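PDB 6O0A: flavohemoglobin from Malassezia yamatoensis, which probably detoxifies nitric oxide by oxidising it to nitrate, using oxygen bound at its heme and electrons relayed from NAD(P)H through FAD. Local coordinates for residues R101-H106 with I155-K160; A163-N168 with S262-D267; G78-F83 with W148-A153. One frame throughout, in Å; residues are numbered along the deposited sequence.

Contact 1 of 3, residues R101-H106 with I155-K160; sequences RVANKH and INLERK. With HEM (protoporphyrin IX containing Fe), chain C.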
loop_
_atom_site.group_PDB
_atom_site.type_symbol
_atom_site.label_atom_id
_atom_site.label_comp_id
_atom_site.label_asym_id
_atom_site.label_seq_id
_atom_site.Cartn_x
_atom_site.Cartn_y
_atom_site.Cartn_z
ATOM N N ARG A 101 -3.741 -7.171 2.201
ATOM C CA ARG A 101 -2.905 -5.982 2.057
ATOM C C ARG A 101 -1.551 -6.189 2.714
ATOM O O ARG A 101 -0.510 -5.865 2.130
ATOM C CB ARG A 101 -3.609 -4.764 2.655
ATOM C CG ARG A 101 -2.898 -3.446 2.373
ATOM C CD ARG A 101 -3.544 -2.277 3.106
ATOM N NE ARG A 101 -3.432 -2.416 4.556
ATOM C CZ ARG A 101 -4.440 -2.736 5.363
ATOM N NH1 ARG A 101 -5.654 -2.942 4.868
ATOM N NH2 ARG A 101 -4.231 -2.843 6.669
ATOM N N VAL A 102 -1.546 -6.738 3.933
ATOM C CA VAL A 102 -0.297 -6.941 4.659
ATOM C C VAL A 102 0.572 -7.978 3.958
ATOM O O VAL A 102 1.785 -7.788 3.810
ATOM C CB VAL A 102 -0.582 -7.340 6.117
ATOM C CG1 VAL A 102 0.723 -7.658 6.822
ATOM C CG2 VAL A 102 -1.305 -6.203 6.842
ATOM N N ALA A 103 -0.030 -9.089 3.521
ATOM C CA ALA A 103 0.741 -10.139 2.858
ATOM C C ALA A 103 1.427 -9.618 1.599
ATOM O O ALA A 103 2.582 -9.965 1.321
ATOM C CB ALA A 103 -0.166 -11.317 2.506
ATOM N N ASN A 104 0.723 -8.802 0.811
ATOM C CA ASN A 104 1.324 -8.269 -0.408
ATOM C C ASN A 104 2.487 -7.339 -0.089
ATOM O O ASN A 104 3.520 -7.376 -0.770
ATOM C CB ASN A 104 0.268 -7.552 -1.247
ATOM C CG ASN A 104 -0.509 -8.510 -2.156
ATOM O OD1 ASN A 104 -0.150 -8.717 -3.321
ATOM N ND2 ASN A 104 -1.592 -9.091 -1.623
ATOM N N LYS A 105 2.342 -6.499 0.942
ATOM C CA LYS A 105 3.455 -5.647 1.365
ATOM C C LYS A 105 4.641 -6.488 1.820
ATOM O O LYS A 105 5.786 -6.237 1.430
ATOM C CB LYS A 105 3.002 -4.707 2.480
ATOM C CG LYS A 105 4.055 -3.686 2.909
ATOM C CD LYS A 105 4.362 -2.726 1.778
ATOM C CE LYS A 105 3.171 -1.815 1.472
ATOM N NZ LYS A 105 3.068 -0.697 2.452
ATOM N N HIS A 106 4.378 -7.491 2.662
ATOM C CA HIS A 106 5.432 -8.388 3.131
ATOM C C HIS A 106 6.158 -9.056 1.977
ATOM O O HIS A 106 7.388 -9.194 1.998
ATOM C CB HIS A 106 4.828 -9.459 4.027
ATOM C CG HIS A 106 4.540 -8.986 5.405
ATOM N ND1 HIS A 106 3.864 -9.759 6.322
ATOM C CD2 HIS A 106 4.838 -7.823 6.027
ATOM C CE1 HIS A 106 3.762 -9.094 7.459
ATOM N NE2 HIS A 106 4.331 -7.912 7.297
ATOM N N ILE A 155 1.752 -16.074 6.700
ATOM C CA ILE A 155 2.753 -16.945 6.089
ATOM C C ILE A 155 2.147 -17.742 4.936
ATOM O O ILE A 155 2.751 -17.870 3.860
ATOM C CB ILE A 155 3.368 -17.864 7.167
ATOM C CG1 ILE A 155 4.344 -17.064 8.031
ATOM C CG2 ILE A 155 4.037 -19.078 6.537
ATOM C CD1 ILE A 155 4.676 -17.720 9.368
ATOM N N ASN A 156 0.937 -18.274 5.136
ATOM C CA ASN A 156 0.274 -19.035 4.084
ATOM C C ASN A 156 -0.026 -18.165 2.872
ATOM O O ASN A 156 0.183 -18.589 1.729
ATOM C CB ASN A 156 -1.009 -19.664 4.621
ATOM C CG ASN A 156 -0.727 -20.839 5.541
ATOM O OD1 ASN A 156 0.369 -21.404 5.514
ATOM N ND2 ASN A 156 -1.713 -21.221 6.352
ATOM N N LEU A 157 -0.519 -16.944 3.101
ATOM C CA LEU A 157 -0.787 -16.038 1.987
ATOM C C LEU A 157 0.498 -15.664 1.262
ATOM O O LEU A 157 0.536 -15.618 0.027
ATOM C CB LEU A 157 -1.499 -14.777 2.486
ATOM C CG LEU A 157 -2.943 -14.945 2.965
ATOM C CD1 LEU A 157 -3.477 -13.658 3.573
ATOM C CD2 LEU A 157 -3.833 -15.398 1.815
ATOM N N GLU A 158 1.564 -15.395 2.017
ATOM C CA GLU A 158 2.817 -14.972 1.407
ATOM C C GLU A 158 3.447 -16.105 0.609
ATOM O O GLU A 158 4.000 -15.878 -0.474
ATOM C CB GLU A 158 3.753 -14.446 2.500
ATOM C CG GLU A 158 3.323 -13.058 2.973
ATOM C CD GLU A 158 3.581 -12.772 4.441
ATOM O OE1 GLU A 158 4.418 -13.455 5.074
ATOM O OE2 GLU A 158 2.933 -11.833 4.950
ATOM N N ARG A 159 3.345 -17.338 1.112
ATOM C CA ARG A 159 3.843 -18.484 0.360
ATOM C C ARG A 159 3.161 -18.592 -0.998
ATOM O O ARG A 159 3.819 -18.843 -2.016
ATOM C CB ARG A 159 3.639 -19.768 1.168
ATOM C CG ARG A 159 4.021 -21.010 0.408
ATOM C CD ARG A 159 3.769 -22.269 1.216
ATOM N NE ARG A 159 4.433 -22.223 2.514
ATOM C CZ ARG A 159 3.798 -22.136 3.676
ATOM N NH1 ARG A 159 2.470 -22.099 3.706
ATOM N NH2 ARG A 159 4.492 -22.099 4.809
ATOM N N LYS A 160 1.845 -18.384 -1.041
ATOM C CA LYS A 160 1.127 -18.443 -2.311
ATOM C C LYS A 160 1.560 -17.323 -3.248
ATOM O O LYS A 160 1.643 -17.522 -4.470
ATOM C CB LYS A 160 -0.381 -18.382 -2.064
ATOM C CG LYS A 160 -0.935 -19.583 -1.301
ATOM C CD LYS A 160 -2.446 -19.478 -1.121
ATOM C CE LYS A 160 -3.008 -20.692 -0.407
ATOM N NZ LYS A 160 -2.736 -21.945 -1.171
HETATM C CHA HEM C . 4.318 -3.630 7.503
HETATM C CHB HEM C . 1.603 -6.458 10.405
HETATM C CHC HEM C . 5.329 -9.529 10.885
HETATM C CHD HEM C . 8.194 -6.385 8.554
HETATM C C1A HEM C . 3.254 -4.139 8.226
HETATM C C2A HEM C . 1.933 -3.557 8.324
HETATM C C3A HEM C . 1.187 -4.337 9.116
HETATM C C4A HEM C . 2.012 -5.438 9.570
HETATM C CMA HEM C . -0.287 -4.118 9.514
HETATM C CAA HEM C . 1.475 -2.274 7.600
HETATM C CBA HEM C . 0.944 -2.748 6.249
HETATM C CGA HEM C . 0.541 -1.560 5.410
HETATM O O1A HEM C . 1.356 -0.614 5.269
HETATM O O2A HEM C . -0.595 -1.558 4.877
HETATM C C1B HEM C . 2.366 -7.544 10.785
HETATM C C2B HEM C . 1.932 -8.640 11.631
HETATM C C3B HEM C . 2.971 -9.485 11.781
HETATM C C4B HEM C . 4.082 -8.957 11.012
HETATM C CMB HEM C . 0.518 -8.726 12.239
HETATM C CAB HEM C . 3.049 -10.816 12.571
HETATM C CBB HEM C . 1.986 -11.508 13.013
HETATM C C1C HEM C . 6.432 -8.918 10.328
HETATM C C2C HEM C . 7.775 -9.437 10.361
HETATM C C3C HEM C . 8.581 -8.575 9.714
HETATM C C4C HEM C . 7.756 -7.473 9.269
HETATM C CMC HEM C . 8.135 -10.788 11.021
HETATM C CAC HEM C . 10.115 -8.618 9.480
HETATM C CBC HEM C . 10.959 -9.238 10.326
HETATM C C1D HEM C . 7.381 -5.381 8.071
HETATM C C2D HEM C . 7.853 -4.244 7.302
HETATM C C3D HEM C . 6.803 -3.476 7.017
HETATM C C4D HEM C . 5.616 -4.095 7.582
HETATM C CMD HEM C . 9.331 -3.998 6.921
HETATM C CAD HEM C . 6.850 -2.156 6.218
HETATM C CBD HEM C . 6.607 -1.008 7.194
HETATM C CGD HEM C . 7.860 -0.657 7.963
HETATM O O1D HEM C . 8.942 -0.490 7.337
HETATM O O2D HEM C . 7.775 -0.519 9.215
HETATM N NA HEM C . 3.265 -5.288 9.001
HETATM N NB HEM C . 3.677 -7.770 10.429
HETATM N NC HEM C . 6.445 -7.716 9.646
HETATM N ND HEM C . 6.013 -5.266 8.213
HETATM FE FE HEM C . 4.774 -6.657 9.101
#

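Contact 2 of 3, residues A163-N168 with S262-D267; sequences AQQANN and SNPYGD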
loop_
_atom_site.group_PDB
_atom_site.type_symbol
_atom_site.label_atom_id
_atom_site.label_comp_id
_atom_site.label_asym_id
_atom_site.label_seq_id
_atom_site.Cartn_x
_atom_site.Cartn_y
_atom_site.Cartn_z
ATOM N N ALA A 163 4.849 -18.162 -4.828
ATOM C CA ALA A 163 4.728 -19.222 -5.822
ATOM C C ALA A 163 4.272 -18.699 -7.174
ATOM O O ALA A 163 4.450 -19.392 -8.178
ATOM C CB ALA A 163 3.765 -20.310 -5.341
ATOM N N GLN A 164 3.700 -17.496 -7.227
ATOM C CA GLN A 164 3.244 -16.939 -8.495
ATOM C C GLN A 164 4.356 -16.264 -9.292
ATOM O O GLN A 164 4.124 -15.881 -10.447
ATOM C CB GLN A 164 2.122 -15.927 -8.249
ATOM C CG GLN A 164 0.883 -16.505 -7.581
ATOM C CD GLN A 164 -0.214 -15.471 -7.415
ATOM O OE1 GLN A 164 -0.181 -14.655 -6.493
ATOM N NE2 GLN A 164 -1.188 -15.492 -8.316
ATOM N N GLN A 165 5.550 -16.116 -8.722
ATOM C CA GLN A 165 6.578 -15.310 -9.361
ATOM C C GLN A 165 7.319 -16.086 -10.450
ATOM O O GLN A 165 7.421 -17.316 -10.429
ATOM C CB GLN A 165 7.594 -14.817 -8.335
ATOM C CG GLN A 165 6.951 -14.030 -7.226
ATOM C CD GLN A 165 6.085 -12.931 -7.775
ATOM O OE1 GLN A 165 6.548 -12.088 -8.545
ATOM N NE2 GLN A 165 4.810 -12.945 -7.409
ATOM N N ALA A 166 7.885 -15.324 -11.382
ATOM C CA ALA A 166 8.682 -15.853 -12.481
ATOM C C ALA A 166 10.132 -16.096 -12.092
ATOM O O ALA A 166 10.927 -16.502 -12.944
ATOM C CB ALA A 166 8.625 -14.884 -13.672
ATOM N N ASN A 167 10.493 -15.854 -10.834
ATOM C CA ASN A 167 11.865 -15.987 -10.380
ATOM C C ASN A 167 11.833 -16.454 -8.932
ATOM O O ASN A 167 10.767 -16.565 -8.322
ATOM C CB ASN A 167 12.619 -14.668 -10.512
ATOM C CG ASN A 167 11.949 -13.556 -9.744
ATOM O OD1 ASN A 167 11.804 -13.643 -8.520
ATOM N ND2 ASN A 167 11.527 -12.504 -10.449
ATOM N N ASN A 168 13.019 -16.724 -8.381
ATOM C CA ASN A 168 13.140 -17.232 -7.021
ATOM C C ASN A 168 13.878 -16.250 -6.113
ATOM O O ASN A 168 14.517 -16.660 -5.143
ATOM C CB ASN A 168 13.848 -18.586 -7.021
ATOM C CG ASN A 168 15.278 -18.492 -7.505
ATOM O OD1 ASN A 168 15.688 -17.487 -8.089
ATOM N ND2 ASN A 168 16.060 -19.543 -7.251
ATOM N N SER A 262 11.926 -4.960 -6.300
ATOM C CA SER A 262 11.258 -6.178 -5.870
ATOM C C SER A 262 10.392 -6.743 -6.994
ATOM O O SER A 262 10.249 -6.162 -8.076
ATOM C CB SER A 262 10.381 -5.906 -4.652
ATOM O OG SER A 262 9.196 -5.204 -5.051
ATOM N N ASN A 263 9.784 -7.883 -6.705
ATOM C CA ASN A 263 8.735 -8.407 -7.549
ATOM C C ASN A 263 7.461 -7.592 -7.335
ATOM O O ASN A 263 7.305 -6.925 -6.311
ATOM C CB ASN A 263 8.537 -9.888 -7.238
ATOM C CG ASN A 263 9.697 -10.735 -7.751
ATOM O OD1 ASN A 263 10.339 -10.376 -8.750
ATOM N ND2 ASN A 263 9.971 -11.848 -7.083
ATOM N N PRO A 264 6.551 -7.595 -8.313
ATOM C CA PRO A 264 5.356 -6.750 -8.212
ATOM C C PRO A 264 4.261 -7.418 -7.389
ATOM O O PRO A 264 4.045 -8.630 -7.469
ATOM C CB PRO A 264 4.926 -6.595 -9.675
ATOM C CG PRO A 264 5.296 -7.930 -10.288
ATOM C CD PRO A 264 6.591 -8.347 -9.582
ATOM N N TYR A 265 3.559 -6.603 -6.597
ATOM C CA TYR A 265 2.531 -7.099 -5.691
ATOM C C TYR A 265 1.444 -6.040 -5.531
ATOM O O TYR A 265 1.561 -4.915 -6.020
ATOM C CB TYR A 265 3.141 -7.495 -4.330
ATOM C CG TYR A 265 3.981 -8.751 -4.410
ATOM C CD1 TYR A 265 3.387 -9.992 -4.606
ATOM C CD2 TYR A 265 5.369 -8.696 -4.305
ATOM C CE1 TYR A 265 4.141 -11.150 -4.702
ATOM C CE2 TYR A 265 6.139 -9.854 -4.391
ATOM C CZ TYR A 265 5.516 -11.077 -4.593
ATOM O OH TYR A 265 6.255 -12.232 -4.684
ATOM N N GLY A 266 0.382 -6.417 -4.830
ATOM C CA GLY A 266 -0.666 -5.483 -4.488
ATOM C C GLY A 266 -1.994 -6.088 -4.864
ATOM O O GLY A 266 -2.091 -6.770 -5.888
ATOM N N ASP A 267 -3.012 -5.887 -4.035
ATOM C CA ASP A 267 -4.305 -6.506 -4.282
ATOM C C ASP A 267 -5.331 -5.503 -4.781
ATOM O O ASP A 267 -6.499 -5.860 -4.953
ATOM C CB ASP A 267 -4.816 -7.228 -3.029
ATOM C CG ASP A 267 -5.053 -6.292 -1.849
ATOM O OD1 ASP A 267 -4.790 -5.077 -1.953
ATOM O OD2 ASP A 267 -5.511 -6.787 -0.797
HETATM O O HOH W 1 2.831 -10.914 -8.363
#

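Contact 3 of 3, residues G78-F83 with W148-A153; sequences GSIAIF and WLLARA. With HEM (protoporphyrin IX containing Fe), chain C.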
loop_
_atom_site.group_PDB
_atom_site.type_symbol
_atom_site.label_atom_id
_atom_site.label_comp_id
_atom_site.label_asym_id
_atom_site.label_seq_id
_atom_site.Cartn_x
_atom_site.Cartn_y
_atom_site.Cartn_z
ATOM N N GLY A 78 -0.718 -2.878 16.190
ATOM C CA GLY A 78 -2.105 -2.433 16.161
ATOM C C GLY A 78 -2.997 -3.365 15.362
ATOM O O GLY A 78 -4.133 -3.651 15.757
ATOM N N SER A 79 -2.492 -3.858 14.230
ATOM C CA SER A 79 -3.224 -4.859 13.459
ATOM C C SER A 79 -3.470 -6.121 14.275
ATOM O O SER A 79 -4.463 -6.818 14.046
ATOM C CB SER A 79 -2.453 -5.205 12.186
ATOM O OG SER A 79 -1.254 -5.892 12.503
ATOM N N ILE A 80 -2.574 -6.446 15.212
ATOM C CA ILE A 80 -2.806 -7.611 16.062
ATOM C C ILE A 80 -4.016 -7.372 16.963
ATOM O O ILE A 80 -4.817 -8.286 17.203
ATOM C CB ILE A 80 -1.535 -7.956 16.869
ATOM C CG1 ILE A 80 -0.398 -8.354 15.924
ATOM C CG2 ILE A 80 -1.815 -9.089 17.857
ATOM C CD1 ILE A 80 0.963 -8.562 16.613
ATOM N N ALA A 81 -4.194 -6.137 17.439
ATOM C CA ALA A 81 -5.368 -5.811 18.246
ATOM C C ALA A 81 -6.644 -5.827 17.407
ATOM O O ALA A 81 -7.683 -6.335 17.852
ATOM C CB ALA A 81 -5.182 -4.451 18.913
ATOM N N ILE A 82 -6.594 -5.250 16.203
ATOM C CA ILE A 82 -7.734 -5.327 15.294
ATOM C C ILE A 82 -8.103 -6.780 15.032
ATOM O O ILE A 82 -9.284 -7.151 15.036
ATOM C CB ILE A 82 -7.418 -4.580 13.984
ATOM C CG1 ILE A 82 -7.288 -3.078 14.240
ATOM C CG2 ILE A 82 -8.480 -4.858 12.926
ATOM C CD1 ILE A 82 -6.748 -2.307 13.054
ATOM N N PHE A 83 -7.095 -7.619 14.800
ATOM C CA PHE A 83 -7.326 -9.027 14.498
ATOM C C PHE A 83 -7.982 -9.732 15.677
ATOM O O PHE A 83 -8.943 -10.495 15.508
ATOM C CB PHE A 83 -5.990 -9.683 14.133
ATOM C CG PHE A 83 -6.083 -11.149 13.823
ATOM C CD1 PHE A 83 -6.542 -11.582 12.594
ATOM C CD2 PHE A 83 -5.673 -12.094 14.756
ATOM C CE1 PHE A 83 -6.613 -12.934 12.297
ATOM C CE2 PHE A 83 -5.736 -13.449 14.464
ATOM C CZ PHE A 83 -6.207 -13.869 13.239
ATOM N N TRP A 148 0.062 -16.227 16.811
ATOM C CA TRP A 148 0.430 -17.288 15.878
ATOM C C TRP A 148 -0.690 -17.620 14.900
ATOM O O TRP A 148 -0.409 -18.050 13.776
ATOM C CB TRP A 148 0.903 -18.528 16.648
ATOM C CG TRP A 148 2.311 -18.294 17.133
ATOM C CD1 TRP A 148 2.735 -18.181 18.424
ATOM C CD2 TRP A 148 3.463 -18.055 16.311
ATOM N NE1 TRP A 148 4.087 -17.920 18.458
ATOM C CE2 TRP A 148 4.555 -17.837 17.173
ATOM C CE3 TRP A 148 3.678 -18.023 14.927
ATOM C CZ2 TRP A 148 5.844 -17.587 16.696
ATOM C CZ3 TRP A 148 4.956 -17.777 14.457
ATOM C CH2 TRP A 148 6.019 -17.559 15.338
ATOM N N LEU A 149 -1.950 -17.415 15.286
ATOM C CA LEU A 149 -3.032 -17.538 14.314
ATOM C C LEU A 149 -2.828 -16.568 13.165
ATOM O O LEU A 149 -2.988 -16.930 11.991
ATOM C CB LEU A 149 -4.376 -17.267 14.982
ATOM C CG LEU A 149 -4.982 -18.374 15.833
ATOM C CD1 LEU A 149 -6.213 -17.847 16.537
ATOM C CD2 LEU A 149 -5.329 -19.550 14.942
ATOM N N LEU A 150 -2.481 -15.326 13.494
ATOM C CA LEU A 150 -2.276 -14.296 12.483
ATOM C C LEU A 150 -1.008 -14.563 11.678
ATOM O O LEU A 150 -1.014 -14.482 10.446
ATOM C CB LEU A 150 -2.221 -12.937 13.176
ATOM C CG LEU A 150 -2.016 -11.618 12.438
ATOM C CD1 LEU A 150 -3.014 -11.478 11.320
ATOM C CD2 LEU A 150 -2.195 -10.503 13.442
ATOM N N ALA A 151 0.090 -14.890 12.360
ATOM C CA ALA A 151 1.333 -15.194 11.656
ATOM C C ALA A 151 1.154 -16.348 10.678
ATOM O O ALA A 151 1.641 -16.290 9.542
ATOM C CB ALA A 151 2.438 -15.517 12.661
ATOM N N ARG A 152 0.464 -17.411 11.097
ATOM C CA ARG A 152 0.286 -18.556 10.210
ATOM C C ARG A 152 -0.544 -18.174 8.988
ATOM O O ARG A 152 -0.244 -18.604 7.868
ATOM C CB ARG A 152 -0.361 -19.728 10.961
ATOM C CG ARG A 152 0.552 -20.361 12.013
ATOM C CD ARG A 152 -0.063 -21.622 12.610
ATOM N NE ARG A 152 0.315 -21.826 14.007
ATOM C CZ ARG A 152 -0.518 -21.680 15.035
ATOM N NH1 ARG A 152 -0.087 -21.894 16.273
ATOM N NH2 ARG A 152 -1.781 -21.330 14.827
ATOM N N ALA A 153 -1.592 -17.365 9.186
ATOM C CA ALA A 153 -2.419 -16.916 8.069
ATOM C C ALA A 153 -1.598 -16.097 7.074
ATOM O O ALA A 153 -1.677 -16.315 5.860
ATOM C CB ALA A 153 -3.599 -16.102 8.596
HETATM C CHA HEM C . 4.318 -3.630 7.503
HETATM C CHB HEM C . 1.603 -6.458 10.405
HETATM C CHC HEM C . 5.329 -9.529 10.885
HETATM C CHD HEM C . 8.194 -6.385 8.554
HETATM C C1A HEM C . 3.254 -4.139 8.226
HETATM C C2A HEM C . 1.933 -3.557 8.324
HETATM C C3A HEM C . 1.187 -4.337 9.116
HETATM C C4A HEM C . 2.012 -5.438 9.570
HETATM C CMA HEM C . -0.287 -4.118 9.514
HETATM C CAA HEM C . 1.475 -2.274 7.600
HETATM C CBA HEM C . 0.944 -2.748 6.249
HETATM C CGA HEM C . 0.541 -1.560 5.410
HETATM O O1A HEM C . 1.356 -0.614 5.269
HETATM O O2A HEM C . -0.595 -1.558 4.877
HETATM C C1B HEM C . 2.366 -7.544 10.785
HETATM C C2B HEM C . 1.932 -8.640 11.631
HETATM C C3B HEM C . 2.971 -9.485 11.781
HETATM C C4B HEM C . 4.082 -8.957 11.012
HETATM C CMB HEM C . 0.518 -8.726 12.239
HETATM C CAB HEM C . 3.049 -10.816 12.571
HETATM C CBB HEM C . 1.986 -11.508 13.013
HETATM C C1C HEM C . 6.432 -8.918 10.328
HETATM C C2C HEM C . 7.775 -9.437 10.361
HETATM C C3C HEM C . 8.581 -8.575 9.714
HETATM C C4C HEM C . 7.756 -7.473 9.269
HETATM C CMC HEM C . 8.135 -10.788 11.021
HETATM C CAC HEM C . 10.115 -8.618 9.480
HETATM C CBC HEM C . 10.959 -9.238 10.326
HETATM C C1D HEM C . 7.381 -5.381 8.071
HETATM C C2D HEM C . 7.853 -4.244 7.302
HETATM C C3D HEM C . 6.803 -3.476 7.017
HETATM C C4D HEM C . 5.616 -4.095 7.582
HETATM C CMD HEM C . 9.331 -3.998 6.921
HETATM C CAD HEM C . 6.850 -2.156 6.218
HETATM C CBD HEM C . 6.607 -1.008 7.194
HETATM C CGD HEM C . 7.860 -0.657 7.963
HETATM O O1D HEM C . 8.942 -0.490 7.337
HETATM O O2D HEM C . 7.775 -0.519 9.215
HETATM N NA HEM C . 3.265 -5.288 9.001
HETATM N NB HEM C . 3.677 -7.770 10.429
HETATM N NC HEM C . 6.445 -7.716 9.646
HETATM N ND HEM C . 6.013 -5.266 8.213
HETATM FE FE HEM C . 4.774 -6.657 9.101
#

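Contact 1 of 3, residues R101-H106 with I155-K160
His106 meets Glu158 where two helices of the globin fold cross on the proximal side of the heme, their axes 8.9 Å apart at closest. The imidazole uses both nitrogens: NE2 ligates the iron at 2.2 Å, and ND1 donates to Glu158 OE2 at 2.7 Å. OE2 lies close to the ring plane, but the N-H reaches it from above the carboxylate plane, the two planes standing 73° apart. CG of Glu158 lies anti to its carbonyl carbon (chi1 -75°), and a partial twist at chi2 (147°) brings the carboxylate to the histidine. Tyr116 OH holds the other oxygen, OE1, giving the His-Glu-Tyr arrangement of flavohemoglobins, consistent with a more electron-donating iron ligand. Val102 suits its place as a branched, apolar shim: CG1 sits over one face of the imidazole, towards its rim, while CG2 touches heme CMA at 3.5 Å. Ala103, with no more than a methyl, lets the helices approach; its CB packs on Leu157 CB at 3.7 Å and beside the CG of Glu158. Arg101 and Lys105 reach in the other direction, to one heme propionate: Lys105 NZ bonds weakly to O1A, and Arg101 NE donates to O2A, in the guanidinium plane, at 3.0 Å.

Contact 2 of 3, residues A163-N168 with S262-D267
Asn167 and Asn263 meet amide to amide and exchange a reciprocal pair of hydrogen bonds. Asn263 ND2 donates to Asn167 OD1 at 2.9 Å, in the carbonyl plane and on a lone pair; the return bond, from Asn167 ND2 to Asn263 OD1, is 3.0 Å long and nearly straight, but its donor is tilted from the carbonyl plane, the two amides being twisted 30° apart. Asparagine suits both places, since one short side chain offers a donor and an acceptor together. The amide of Asn167 is gripped further, ND2 by Ala198 O and OD1 by Ile169 N, so its rotation is well fixed.

The first of these segments is the linker that leaves the last globin helix, 137-163, for the FAD-binding domain; the second follows strand 258-262 of that domain's antiparallel barrel, so the contact seats the linker on the reductase part.

Gln165 runs antiparallel alongside Asn263, folded back by a bend at chi2 (-52°), and its OE1 rests 3.2 Å from Asn263 CB. The amide of Gln165 comes obliquely to the phenol of Tyr265, the planes 47° apart; NE2 is 3.2 Å from Tyr265 OH, but the angle is too poor for a hydrogen bond. Instead OE1 of Gln165 is hydrogen-bonded to Thr200 OG1, while NE2 gives its hydrogens to Leu161 O and to a water, which in turn donates to Pro264 O at 2.7 Å. A flexible, two-ended glutamine can thus serve linker, helix end and barrel loop at once. The flat, largely apolar side chain of Tyr265 lies between the amide of Gln165 and helix 96-108, where it packs on Asn104 and Ala107.

Contact 3 of 3, residues G78-F83 with W148-A153
Leu150 is the bump of this contact, and it fills a hollow framed by Ile80, Phe83 and the rim of the heme. The two helices cross nearly at right angles (104°) with their axes 10.8 Å apart, a separation that large side chains must bridge. Phe83 CG stands anti to its own backbone nitrogen (chi1 179°), which extends the ring along the flank of Leu150. Leu150 CB then makes a CH-pi contact over the ring face, 4.0 Å from the centroid, and its CD1 lies over the ring near CD1 of Phe83 at 3.8 Å. Leu149 meets the same ring at its edge, CB to Phe83 CE2 at 4.1 Å. The fork of leucine suits the site, because the second branch can turn elsewhere: Leu150 CD2 packs against Ile80 CG1 at 3.7 Å. That same Leu150 CD2 reaches heme CMB at 3.5 Å. Ser79, small enough to sit close to the porphyrin, brings OG near the same methyl and turns that hydroxyl to Leu76 O. Around this apolar corner of the globin domain, Leu99 of helix 96-108 backs Leu150, Leu123 of helix 115-131 covers Ile80, and Pro95, in the loop before helix 96-108, lies against Phe83.

Overall arrangement
From the N terminus, helix 75-89 opens contact 3 and helix 96-108 opens contact 1; both loops then close on helix 137-163, contact 3 first, at 148-153, and contact 1 next, at 155-160. The two therefore cross rather than nest, and successive turns of one helix hold two parts of the heme pocket. Contact 2 opens only afterwards, at 163-168, and closes about a hundred residues later at 262-267, spanning much of the FAD-binding barrel. In sequence it stands in series with the others, yet in space it touches contact 1: Asn104 OD1 is hydrogen-bonded to Gly266 N. Helix 96-108 thereby joins globin and reductase parts.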